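Long-range contact in UPSTREAM OF FLC-like protein (DUF966) (PDB 6RSN), which forms polymer filaments needed for its polar localisation, interprets polarity cues and can influence the orientation of plant cell division: residues 34-39 with 72-77. The protein carries 1 engineered substitution. Sequence-based numbering, arbitrary orientation.
Sequences LYLKDV and LSDEDF
Tyr35 and Phe77 meet as a T-shaped pair, the edge of the phenylalanine turned to the face of the tyrosine. Their ring planes stand at 88°, and Phe77 CD1 comes closest to Tyr35 CZ, at 3.7 Å. Both side chains rise from the same face of an antiparallel non-hydrogen-bonded pair. Phe77 swings its CG anti to the backbone N (chi1 -176°), which brings its leading edge up to the phenol end of Tyr35, while Leu34 O lies over one face of the phenylalanine ring. Next to this pair in sequence the backbones are joined by Leu36 N, which donates to Asp76 O at 2.9 Å in a nearly straight bond; the same oxygen receives a CA-H...O contact from Tyr35 CA. A weak bond from Lys37 N to Asp74 O adds a second tie. Leu36 points toward the loop: CD2 lies 3.8 Å from Leu72 CB, just ahead of the turn, and CB rests 3.5 Å from Ser73 O. The type I turn from Ser73 to Asp76 is itself braced by Ser73 N, which reaches Asp76 OD2 from above the carboxylate plane. Replacing Tyr35 by alanine would probably strip Phe77 of the ring face its edge rests on, leaving Phe79 as its remaining aromatic neighbour. Tyr35 is also the N-cap residue of helix 36-47, its N meeting Asp38 OD2 on the anti side at 2.9 Å, 32° out of the carboxylate plane. Thus a short ladder pairs 34-35 with 77-78, and the bonds just past it tie the helix start to the loop after strand 66-71 in this DIX-like domain of ubiquitin-like fold.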
# COMPACT_ATOMS: atom_id res chain seq x y z
N LEU A 34 -4.83 7.39 -6.75
CA LEU A 34 -5.15 6.40 -5.74
C LEU A 34 -4.89 6.99 -4.35
O LEU A 34 -3.88 7.69 -4.18
CB LEU A 34 -4.16 5.28 -5.99
CG LEU A 34 -4.20 4.14 -4.96
CD1 LEU A 34 -5.47 3.34 -5.02
CD2 LEU A 34 -2.97 3.30 -5.13
N TYR A 35 -5.81 6.74 -3.41
CA TYR A 35 -5.63 7.16 -2.02
C TYR A 35 -5.48 5.92 -1.14
O TYR A 35 -6.00 4.85 -1.48
CB TYR A 35 -6.82 7.98 -1.53
CG TYR A 35 -6.91 9.31 -2.24
CD1 TYR A 35 -7.32 9.40 -3.56
CD2 TYR A 35 -6.49 10.47 -1.61
CE1 TYR A 35 -7.36 10.63 -4.23
CE2 TYR A 35 -6.57 11.70 -2.25
CZ TYR A 35 -6.98 11.78 -3.56
OH TYR A 35 -7.00 13.04 -4.09
N LEU A 36 -4.83 6.13 0.01
CA LEU A 36 -4.62 4.95 0.84
C LEU A 36 -5.96 4.31 1.21
O LEU A 36 -6.10 3.08 1.26
CB LEU A 36 -3.75 5.27 2.08
CG LEU A 36 -3.65 4.08 3.05
CD1 LEU A 36 -2.84 2.90 2.44
CD2 LEU A 36 -2.89 4.45 4.36
N LYS A 37 -6.97 5.17 1.44
CA LYS A 37 -8.29 4.67 1.79
C LYS A 37 -8.82 3.73 0.69
O LYS A 37 -9.53 2.80 1.02
CB LYS A 37 -9.27 5.82 2.08
CG LYS A 37 -9.53 6.72 0.90
CD LYS A 37 -10.48 7.90 1.19
CE LYS A 37 -11.20 8.31 -0.08
NZ LYS A 37 -10.42 9.26 -0.92
N ASP A 38 -8.50 3.95 -0.60
CA ASP A 38 -8.97 3.07 -1.67
C ASP A 38 -8.39 1.65 -1.50
O ASP A 38 -9.11 0.64 -1.65
CB ASP A 38 -8.60 3.59 -3.05
CG ASP A 38 -9.24 4.95 -3.33
OD1 ASP A 38 -10.40 5.10 -2.99
OD2 ASP A 38 -8.57 5.83 -3.88
N VAL A 39 -7.07 1.58 -1.19
CA VAL A 39 -6.33 0.34 -0.93
C VAL A 39 -6.89 -0.35 0.30
O VAL A 39 -7.20 -1.55 0.26
CB VAL A 39 -4.83 0.60 -0.75
CG1 VAL A 39 -4.11 -0.73 -0.39
CG2 VAL A 39 -4.26 1.29 -2.00
N LEU A 72 2.23 6.77 4.99
CA LEU A 72 0.90 7.23 4.57
C LEU A 72 -0.16 7.24 5.69
O LEU A 72 -0.19 6.33 6.50
CB LEU A 72 0.40 6.24 3.52
CG LEU A 72 1.26 6.02 2.27
CD1 LEU A 72 0.81 4.77 1.51
CD2 LEU A 72 1.15 7.23 1.32
N SER A 73 -1.06 8.24 5.70
CA SER A 73 -2.34 8.26 6.42
C SER A 73 -3.45 7.85 5.48
O SER A 73 -3.24 7.95 4.28
CB SER A 73 -2.68 9.63 6.90
OG SER A 73 -1.61 10.10 7.70
N ASP A 74 -4.61 7.42 6.05
CA ASP A 74 -5.77 6.96 5.30
C ASP A 74 -6.19 7.99 4.26
O ASP A 74 -6.54 7.68 3.11
CB ASP A 74 -6.91 6.51 6.23
CG ASP A 74 -6.69 5.13 6.88
OD1 ASP A 74 -5.52 4.78 7.14
OD2 ASP A 74 -7.70 4.42 7.16
N GLU A 75 -6.09 9.26 4.64
CA GLU A 75 -6.56 10.30 3.74
C GLU A 75 -5.51 10.72 2.69
O GLU A 75 -5.80 11.63 1.90
CB GLU A 75 -7.20 11.46 4.55
CG GLU A 75 -6.27 12.17 5.53
CD GLU A 75 -5.92 11.55 6.90
OE1 GLU A 75 -6.45 10.44 7.23
OE2 GLU A 75 -5.13 12.19 7.65
N ASP A 76 -4.31 10.11 2.70
CA ASP A 76 -3.22 10.52 1.82
C ASP A 76 -3.33 9.93 0.41
O ASP A 76 -3.77 8.79 0.19
CB ASP A 76 -1.83 10.18 2.37
CG ASP A 76 -1.42 10.98 3.60
OD1 ASP A 76 -2.09 12.02 3.89
OD2 ASP A 76 -0.40 10.60 4.22
N PHE A 77 -2.87 10.74 -0.55
CA PHE A 77 -2.73 10.37 -1.95
C PHE A 77 -1.46 9.55 -2.06
O PHE A 77 -0.46 9.79 -1.35
CB PHE A 77 -2.54 11.67 -2.74
CG PHE A 77 -2.46 11.58 -4.25
CD1 PHE A 77 -3.60 11.65 -5.03
CD2 PHE A 77 -1.24 11.41 -4.90
CE1 PHE A 77 -3.56 11.61 -6.42
CE2 PHE A 77 -1.20 11.39 -6.29
CZ PHE A 77 -2.34 11.46 -7.05